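Local coordinates for protein sorbitol-6-phosphate dehydrogenase (Erwinia amylovora CFBP1430, PDB 5O3Z) that probably oxidises sorbitol 6-phosphate at carbon 2, as a sorbitol-6-phosphate 2-dehydrogenase of the short-chain dehydrogenase/reductase family, at residues L75-L89 with F127-I141. Numbering follows the deposited sequence.
Sequences LARAVDETFGRADLL and FSKLMIRDGIKGRII
L88 pairs with R139 and L89 with I140, as neighbouring parallel strands in the central sheet of the Rossmann fold, while the helices that lead into these strands, 69-83 and 106-133, pack beside each other. Three backbone hydrogen bonds join the two segments here: R139 N to D87 O just ahead of the strand, L89 N to R139 O, and I141 N to L89 O, the last at 2.8 Å and 173°.

Apolar side chains meet between helices and sheet. The F127 ring reaches helix 69-83: A76 CB sits over one face, offset toward the rim, L75 CD2 meets the edge in plane 4.0 Å from F127 CZ, and L89 CD1 comes up to F127 CD2 from the sheet side. The extended M131 chain runs along the A86-D87 backbone, CG against A86 O and the CE methyl 3.7 Å from D87 O.

A water accepts from A86 N at 2.7 Å and lies near D134 OD2, bridging the two loops.

D80, its CG turned away from the backbone N (chi1 -175°) and out toward the other helix, is gripped end-on by R133, both nitrogens above the carboxylate plane. R133 also holds D134 side-on, through NE and NH2; its NH2 thus serves both carboxylates, 3.0 Å from D80 OD1 and 3.0 Å from D134 OD2.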
ATOM      1  N   LEU A  75      -7.673  12.510  33.530  1.00 30.26           N
ATOM      2  CA  LEU A  75      -8.199  11.150  33.352  1.00 27.84           C
ATOM      3  C   LEU A  75      -7.151  10.147  33.649  1.00 26.60           C
ATOM      4  O   LEU A  75      -7.386   9.191  34.394  1.00 27.15           O
ATOM      5  CB  LEU A  75      -8.762  10.937  31.942  1.00 28.92           C
ATOM      6  CG  LEU A  75      -9.267   9.527  31.569  1.00 27.73           C
ATOM      7  CD1 LEU A  75     -10.627   9.283  32.170  1.00 29.48           C
ATOM      8  CD2 LEU A  75      -9.260   9.341  30.062  1.00 27.22           C
ATOM      9  N   ALA A  76      -5.928  10.381  33.158  1.00 27.98           N
ATOM     10  CA  ALA A  76      -4.830   9.486  33.444  1.00 28.22           C
ATOM     11  C   ALA A  76      -4.520   9.428  34.910  1.00 31.35           C
ATOM     12  O   ALA A  76      -4.289   8.345  35.475  1.00 30.08           O
ATOM     13  CB  ALA A  76      -3.602   9.865  32.676  1.00 29.31           C
ATOM     14  N   ARG A  77      -4.483  10.580  35.567  1.00 32.87           N
ATOM     15  CA  ARG A  77      -4.310  10.568  37.071  1.00 33.47           C
ATOM     16  C   ARG A  77      -5.431   9.759  37.763  1.00 31.94           C
ATOM     17  O   ARG A  77      -5.148   8.902  38.567  1.00 31.31           O
ATOM     18  CB  ARG A  77      -4.207  11.998  37.652  1.00 35.07           C
ATOM     19  CG  ARG A  77      -2.819  12.582  37.463  1.00 38.15           C
ATOM     20  CD  ARG A  77      -2.556  13.905  38.183  1.00 38.82           C
ATOM     21  NE  ARG A  77      -3.624  14.863  37.907  1.00 41.54           N
ATOM     22  CZ  ARG A  77      -3.661  15.732  36.889  1.00 40.99           C
ATOM     23  NH1 ARG A  77      -2.663  15.822  35.985  1.00 43.38           N
ATOM     24  NH2 ARG A  77      -4.713  16.535  36.770  1.00 42.37           N
ATOM     25  N   ALA A  78      -6.671   9.980  37.349  1.00 31.49           N
ATOM     26  CA  ALA A  78      -7.819   9.305  37.914  1.00 31.28           C
ATOM     27  C   ALA A  78      -7.788   7.785  37.728  1.00 34.55           C
ATOM     28  O   ALA A  78      -8.047   6.998  38.655  1.00 33.33           O
ATOM     29  CB  ALA A  78      -9.089   9.878  37.309  1.00 32.00           C
ATOM     30  N   VAL A  79      -7.450   7.337  36.527  1.00 33.29           N
ATOM     31  CA  VAL A  79      -7.319   5.912  36.298  1.00 30.35           C
ATOM     32  C   VAL A  79      -6.191   5.324  37.118  1.00 31.11           C
ATOM     33  O   VAL A  79      -6.372   4.248  37.648  1.00 31.08           O
ATOM     34  CB  VAL A  79      -7.111   5.575  34.769  1.00 30.56           C
ATOM     35  CG1 VAL A  79      -6.860   4.094  34.578  1.00 32.01           C
ATOM     36  CG2 VAL A  79      -8.328   5.965  33.949  1.00 31.26           C
ATOM     37  N   ASP A  80      -5.046   6.007  37.249  1.00 30.46           N
ATOM     38  CA  ASP A  80      -3.912   5.486  38.002  1.00 33.54           C
ATOM     39  C   ASP A  80      -4.287   5.409  39.468  1.00 35.86           C
ATOM     40  O   ASP A  80      -4.097   4.377  40.090  1.00 35.56           O
ATOM     41  CB  ASP A  80      -2.700   6.386  37.849  1.00 32.27           C
ATOM     42  CG  ASP A  80      -1.451   5.836  38.518  1.00 34.90           C
ATOM     43  OD1 ASP A  80      -1.225   4.593  38.614  1.00 36.52           O
ATOM     44  OD2 ASP A  80      -0.605   6.647  38.867  1.00 33.30           O
ATOM     45  N   GLU A  81      -4.835   6.488  40.016  1.00 37.78           N
ATOM     46  CA  GLU A  81      -5.337   6.479  41.416  1.00 40.10           C
ATOM     47  C   GLU A  81      -6.236   5.271  41.648  1.00 43.57           C
ATOM     48  O   GLU A  81      -6.053   4.547  42.628  1.00 41.67           O
ATOM     49  CB  GLU A  81      -6.205   7.720  41.733  1.00 44.76           C
ATOM     50  CG  GLU A  81      -5.533   9.102  41.686  1.00 48.64           C
ATOM     51  CD  GLU A  81      -6.545  10.253  41.433  1.00 53.81           C
ATOM     52  OE1 GLU A  81      -7.777  10.104  41.683  1.00 60.71           O
ATOM     53  OE2 GLU A  81      -6.115  11.334  40.970  1.00 58.22           O
ATOM     54  N   THR A  82      -7.194   5.048  40.726  1.00 38.79           N
ATOM     55  CA  THR A  82      -8.210   4.007  40.826  1.00 34.47           C
ATOM     56  C   THR A  82      -7.746   2.514  40.654  1.00 35.38           C
ATOM     57  O   THR A  82      -8.045   1.662  41.528  1.00 31.75           O
ATOM     58  CB  THR A  82      -9.355   4.337  39.853  1.00 35.23           C
ATOM     59  OG1 THR A  82      -9.841   5.651  40.137  1.00 33.51           O
ATOM     60  CG2 THR A  82     -10.526   3.330  39.929  1.00 36.99           C
ATOM     61  N   PHE A  83      -7.059   2.179  39.550  1.00 33.63           N
ATOM     62  CA  PHE A  83      -6.567   0.825  39.304  1.00 33.24           C
ATOM     63  C   PHE A  83      -5.105   0.653  39.531  1.00 30.86           C
ATOM     64  O   PHE A  83      -4.649  -0.446  39.533  1.00 33.16           O
ATOM     65  CB  PHE A  83      -6.879   0.344  37.872  1.00 34.03           C
ATOM     66  CG  PHE A  83      -8.324   0.412  37.499  1.00 32.84           C
ATOM     67  CD1 PHE A  83      -9.202  -0.596  37.874  1.00 32.26           C
ATOM     68  CD2 PHE A  83      -8.817   1.481  36.783  1.00 32.79           C
ATOM     69  CE1 PHE A  83     -10.536  -0.551  37.514  1.00 29.62           C
ATOM     70  CE2 PHE A  83     -10.170   1.552  36.449  1.00 31.70           C
ATOM     71  CZ  PHE A  83     -11.017   0.519  36.794  1.00 32.04           C
ATOM     72  N   GLY A  84      -4.340   1.716  39.685  1.00 32.29           N
ATOM     73  CA  GLY A  84      -2.876   1.612  39.865  1.00 33.22           C
ATOM     74  C   GLY A  84      -2.030   1.182  38.665  1.00 32.83           C
ATOM     75  O   GLY A  84      -0.835   1.013  38.792  1.00 36.97           O
ATOM     76  N   ARG A  85      -2.650   0.990  37.508  1.00 33.99           N
ATOM     77  CA  ARG A  85      -1.908   0.650  36.275  1.00 32.71           C
ATOM     78  C   ARG A  85      -2.806   0.834  35.053  1.00 31.32           C
ATOM     79  O   ARG A  85      -4.017   1.096  35.162  1.00 26.48           O
ATOM     80  CB  ARG A  85      -1.456  -0.804  36.352  1.00 34.97           C
ATOM     81  CG  ARG A  85      -2.670  -1.721  36.547  1.00 37.46           C
ATOM     82  CD  ARG A  85      -2.289  -3.140  36.682  1.00 41.62           C
ATOM     83  NE  ARG A  85      -1.395  -3.503  35.594  1.00 44.02           N
ATOM     84  CZ  ARG A  85      -0.648  -4.582  35.567  1.00 48.56           C
ATOM     85  NH1 ARG A  85      -0.696  -5.458  36.555  1.00 56.30           N
ATOM     86  NH2 ARG A  85       0.138  -4.794  34.529  1.00 51.38           N
ATOM     87  N   ALA A  86      -2.199   0.704  33.875  1.00 32.00           N
ATOM     88  CA  ALA A  86      -2.943   0.718  32.601  1.00 30.14           C
ATOM     89  C   ALA A  86      -2.181  -0.136  31.571  1.00 30.07           C
ATOM     90  O   ALA A  86      -0.950  -0.065  31.473  1.00 31.01           O
ATOM     91  CB  ALA A  86      -3.107   2.117  32.091  1.00 33.34           C
ATOM     92  N   ASP A  87      -2.918  -1.033  30.942  1.00 29.65           N
ATOM     93  CA  ASP A  87      -2.343  -2.108  30.070  1.00 31.74           C
ATOM     94  C   ASP A  87      -2.727  -1.967  28.570  1.00 27.75           C
ATOM     95  O   ASP A  87      -1.921  -2.297  27.698  1.00 30.25           O
ATOM     96  CB  ASP A  87      -2.762  -3.475  30.593  1.00 32.30           C
ATOM     97  CG  ASP A  87      -2.191  -3.769  31.980  1.00 32.93           C
ATOM     98  OD1 ASP A  87      -1.031  -4.264  32.062  1.00 31.14           O
ATOM     99  OD2 ASP A  87      -2.866  -3.420  32.962  1.00 33.19           O
ATOM    100  N   LEU A  88      -3.947  -1.502  28.339  1.00 27.25           N
ATOM    101  CA  LEU A  88      -4.575  -1.357  27.036  1.00 25.87           C
ATOM    102  C   LEU A  88      -5.260   0.001  26.961  1.00 25.87           C
ATOM    103  O   LEU A  88      -6.183   0.259  27.791  1.00 28.31           O
ATOM    104  CB  LEU A  88      -5.610  -2.451  26.811  1.00 25.51           C
ATOM    105  CG  LEU A  88      -6.524  -2.325  25.580  1.00 25.19           C
ATOM    106  CD1 LEU A  88      -5.665  -2.367  24.341  1.00 23.73           C
ATOM    107  CD2 LEU A  88      -7.557  -3.451  25.525  1.00 25.42           C
ATOM    108  N   LEU A  89      -4.910   0.837  25.978  1.00 24.48           N
ATOM    109  CA  LEU A  89      -5.755   1.997  25.610  1.00 24.63           C
ATOM    110  C   LEU A  89      -6.567   1.685  24.359  1.00 24.82           C
ATOM    111  O   LEU A  89      -5.955   1.316  23.335  1.00 22.88           O
ATOM    112  CB  LEU A  89      -4.894   3.257  25.376  1.00 24.06           C
ATOM    113  CG  LEU A  89      -5.572   4.536  24.795  1.00 23.52           C
ATOM    114  CD1 LEU A  89      -6.539   5.114  25.869  1.00 26.17           C
ATOM    115  CD2 LEU A  89      -4.535   5.587  24.400  1.00 23.07           C
ATOM    116  N   PHE A 127      -1.178   7.818  28.498  1.00 25.67           N
ATOM    117  CA  PHE A 127      -1.182   6.439  28.917  1.00 25.54           C
ATOM    118  C   PHE A 127       0.014   5.674  28.595  1.00 26.26           C
ATOM    119  O   PHE A 127       0.390   4.834  29.387  1.00 28.68           O
ATOM    120  CB  PHE A 127      -2.416   5.780  28.455  1.00 24.99           C
ATOM    121  CG  PHE A 127      -3.621   6.301  29.137  1.00 25.47           C
ATOM    122  CD1 PHE A 127      -3.918   5.900  30.455  1.00 25.85           C
ATOM    123  CD2 PHE A 127      -4.419   7.234  28.523  1.00 25.00           C
ATOM    124  CE1 PHE A 127      -5.077   6.397  31.077  1.00 26.13           C
ATOM    125  CE2 PHE A 127      -5.560   7.741  29.142  1.00 24.97           C
ATOM    126  CZ  PHE A 127      -5.879   7.321  30.415  1.00 26.49           C
ATOM    127  N   SER A 128       0.702   5.953  27.484  1.00 27.43           N
ATOM    128  CA  SER A 128       2.070   5.431  27.329  1.00 25.32           C
ATOM    129  C   SER A 128       3.021   5.745  28.470  1.00 26.67           C
ATOM    130  O   SER A 128       3.863   4.893  28.821  1.00 24.46           O
ATOM    131  CB  SER A 128       2.748   5.857  26.018  1.00 26.27           C
ATOM    132  OG  SER A 128       2.921   7.252  25.845  1.00 25.38           O
ATOM    133  N   LYS A 129       2.959   6.958  29.039  1.00 28.41           N
ATOM    134  CA  LYS A 129       3.832   7.303  30.172  1.00 30.79           C
ATOM    135  C   LYS A 129       3.574   6.358  31.351  1.00 27.23           C
ATOM    136  O   LYS A 129       4.518   5.900  32.003  1.00 29.52           O
ATOM    137  CB  LYS A 129       3.555   8.729  30.674  1.00 34.02           C
ATOM    138  CG  LYS A 129       4.031   9.835  29.768  1.00 39.16           C
ATOM    139  CD  LYS A 129       3.160  11.077  30.012  1.00 42.58           C
ATOM    140  CE  LYS A 129       3.910  12.373  29.888  1.00 45.14           C
ATOM    141  NZ  LYS A 129       4.653  12.633  31.143  1.00 48.59           N
ATOM    142  N   LEU A 130       2.316   6.078  31.622  1.00 26.33           N
ATOM    143  CA  LEU A 130       1.948   5.136  32.713  1.00 26.95           C
ATOM    144  C   LEU A 130       2.489   3.747  32.428  1.00 29.02           C
ATOM    145  O   LEU A 130       2.897   3.004  33.365  1.00 30.45           O
ATOM    146  CB  LEU A 130       0.427   5.082  32.962  1.00 25.37           C
ATOM    147  CG  LEU A 130      -0.247   6.342  33.581  1.00 26.31           C
ATOM    148  CD1 LEU A 130      -1.768   6.142  33.738  1.00 26.08           C
ATOM    149  CD2 LEU A 130       0.350   6.716  34.925  1.00 26.58           C
ATOM    150  N   MET A 131       2.498   3.368  31.148  1.00 27.25           N
ATOM    151  CA  MET A 131       2.877   2.012  30.761  1.00 26.59           C
ATOM    152  C   MET A 131       4.368   1.883  30.912  1.00 27.23           C
ATOM    153  O   MET A 131       4.867   0.851  31.381  1.00 32.46           O
ATOM    154  CB  MET A 131       2.464   1.728  29.297  1.00 25.10           C
ATOM    155  CG  MET A 131       1.048   1.337  29.152  1.00 25.55           C
ATOM    156  SD  MET A 131       0.624   1.356  27.383  1.00 27.30           S
ATOM    157  CE  MET A 131      -1.147   1.330  27.439  1.00 23.73           C
ATOM    158  N   ILE A 132       5.072   2.928  30.507  1.00 29.48           N
ATOM    159  CA  ILE A 132       6.496   3.043  30.651  1.00 30.15           C
ATOM    160  C   ILE A 132       6.963   3.050  32.094  1.00 32.87           C
ATOM    161  O   ILE A 132       7.915   2.323  32.455  1.00 31.70           O
ATOM    162  CB  ILE A 132       7.020   4.300  29.930  1.00 31.31           C
ATOM    163  CG1 ILE A 132       6.903   4.055  28.415  1.00 31.90           C
ATOM    164  CG2 ILE A 132       8.476   4.628  30.260  1.00 31.02           C
ATOM    165  CD1 ILE A 132       6.978   5.328  27.608  1.00 30.72           C
ATOM    166  N   ARG A 133       6.296   3.845  32.906  1.00 36.07           N
ATOM    167  CA  ARG A 133       6.649   3.993  34.330  1.00 38.32           C
ATOM    168  C   ARG A 133       6.634   2.666  35.027  1.00 35.78           C
ATOM    169  O   ARG A 133       7.578   2.343  35.687  1.00 35.30           O
ATOM    170  CB  ARG A 133       5.645   4.900  35.044  1.00 37.56           C
ATOM    171  CG  ARG A 133       6.042   5.260  36.487  1.00 38.53           C
ATOM    172  CD  ARG A 133       4.839   5.801  37.252  1.00 35.12           C
ATOM    173  NE  ARG A 133       3.803   4.789  37.445  1.00 34.75           N
ATOM    174  CZ  ARG A 133       2.519   5.029  37.763  1.00 35.59           C
ATOM    175  NH1 ARG A 133       2.086   6.266  37.945  1.00 39.13           N
ATOM    176  NH2 ARG A 133       1.650   4.028  37.902  1.00 36.43           N
ATOM    177  N   ASP A 134       5.549   1.921  34.850  1.00 37.95           N
ATOM    178  CA  ASP A 134       5.346   0.616  35.498  1.00 38.84           C
ATOM    179  C   ASP A 134       5.901  -0.572  34.766  1.00 37.36           C
ATOM    180  O   ASP A 134       5.559  -1.689  35.106  1.00 41.52           O
ATOM    181  CB  ASP A 134       3.840   0.352  35.668  1.00 39.03           C
ATOM    182  CG  ASP A 134       3.216   1.218  36.744  1.00 42.77           C
ATOM    183  OD1 ASP A 134       4.027   1.870  37.445  1.00 44.52           O
ATOM    184  OD2 ASP A 134       1.948   1.245  36.875  1.00 39.59           O
ATOM    185  N   GLY A 135       6.713  -0.371  33.743  1.00 38.45           N
ATOM    186  CA  GLY A 135       7.245  -1.509  32.949  1.00 35.43           C
ATOM    187  C   GLY A 135       6.278  -2.471  32.251  1.00 33.24           C
ATOM    188  O   GLY A 135       6.558  -3.658  32.135  1.00 35.31           O
ATOM    189  N   ILE A 136       5.135  -1.984  31.788  1.00 32.56           N
ATOM    190  CA  ILE A 136       4.089  -2.800  31.187  1.00 33.69           C
ATOM    191  C   ILE A 136       4.316  -2.884  29.628  1.00 35.46           C
ATOM    192  O   ILE A 136       4.674  -1.880  28.963  1.00 36.83           O
ATOM    193  CB  ILE A 136       2.686  -2.213  31.544  1.00 30.10           C
ATOM    194  CG1 ILE A 136       2.397  -2.482  33.018  1.00 31.97           C
ATOM    195  CG2 ILE A 136       1.601  -2.859  30.730  1.00 31.39           C
ATOM    196  CD1 ILE A 136       1.337  -1.605  33.615  1.00 30.37           C
ATOM    197  N   LYS A 137       4.127  -4.081  29.079  1.00 35.27           N
ATOM    198  CA  LYS A 137       4.250  -4.295  27.662  1.00 37.19           C
ATOM    199  C   LYS A 137       2.876  -4.106  27.148  1.00 34.56           C
ATOM    200  O   LYS A 137       2.129  -5.087  26.923  1.00 31.64           O
ATOM    201  CB  LYS A 137       4.691  -5.707  27.359  1.00 39.61           C
ATOM    202  CG  LYS A 137       6.077  -6.068  27.847  1.00 45.20           C
ATOM    203  CD  LYS A 137       6.179  -7.600  27.801  1.00 47.45           C
ATOM    204  CE  LYS A 137       7.326  -8.132  28.625  1.00 50.99           C
ATOM    205  NZ  LYS A 137       8.557  -7.314  28.463  1.00 55.15           N
ATOM    206  N   GLY A 138       2.521  -2.838  26.977  1.00 31.44           N
ATOM    207  CA  GLY A 138       1.123  -2.443  26.785  1.00 29.32           C
ATOM    208  C   GLY A 138       0.668  -2.490  25.337  1.00 26.86           C
ATOM    209  O   GLY A 138       1.407  -2.866  24.480  1.00 24.65           O
ATOM    210  N   ARG A 139      -0.606  -2.175  25.134  1.00 26.36           N
ATOM    211  CA  ARG A 139      -1.261  -2.116  23.864  1.00 26.07           C
ATOM    212  C   ARG A 139      -2.009  -0.777  23.698  1.00 26.55           C
ATOM    213  O   ARG A 139      -2.608  -0.254  24.655  1.00 23.91           O
ATOM    214  CB  ARG A 139      -2.249  -3.207  23.846  1.00 26.87           C
ATOM    215  CG  ARG A 139      -1.629  -4.563  24.069  1.00 28.78           C
ATOM    216  CD  ARG A 139      -0.858  -4.975  22.855  1.00 28.18           C
ATOM    217  NE  ARG A 139      -0.363  -6.316  22.861  1.00 26.69           N
ATOM    218  CZ  ARG A 139       0.861  -6.696  23.185  1.00 28.43           C
ATOM    219  NH1 ARG A 139       1.763  -5.851  23.670  1.00 28.01           N
ATOM    220  NH2 ARG A 139       1.193  -8.002  23.057  1.00 31.10           N
ATOM    221  N   ILE A 140      -1.989  -0.229  22.492  1.00 24.99           N
ATOM    222  CA  ILE A 140      -2.776   0.926  22.152  1.00 26.27           C
ATOM    223  C   ILE A 140      -3.494   0.525  20.880  1.00 26.25           C
ATOM    224  O   ILE A 140      -2.828   0.145  19.898  1.00 24.81           O
ATOM    225  CB  ILE A 140      -1.924   2.176  21.923  1.00 25.90           C
ATOM    226  CG1 ILE A 140      -1.199   2.612  23.198  1.00 26.64           C
ATOM    227  CG2 ILE A 140      -2.787   3.295  21.362  1.00 27.04           C
ATOM    228  CD1 ILE A 140      -0.150   3.692  23.008  1.00 26.66           C
ATOM    229  N   ILE A 141      -4.804   0.592  20.890  1.00 24.31           N
ATOM    230  CA  ILE A 141      -5.562   0.254  19.708  1.00 26.94           C
ATOM    231  C   ILE A 141      -6.473   1.373  19.390  1.00 26.67           C
ATOM    232  O   ILE A 141      -7.344   1.714  20.198  1.00 27.49           O
ATOM    233  CB  ILE A 141      -6.339  -1.053  19.915  1.00 29.34           C
ATOM    234  CG1 ILE A 141      -5.329  -2.223  19.926  1.00 31.18           C
ATOM    235  CG2 ILE A 141      -7.340  -1.276  18.794  1.00 28.49           C
ATOM    236  CD1 ILE A 141      -5.866  -3.503  20.521  1.00 35.26           C
TER
HETATM  237  O   HOH W   1       0.317   1.497  34.285  1.00 54.55           O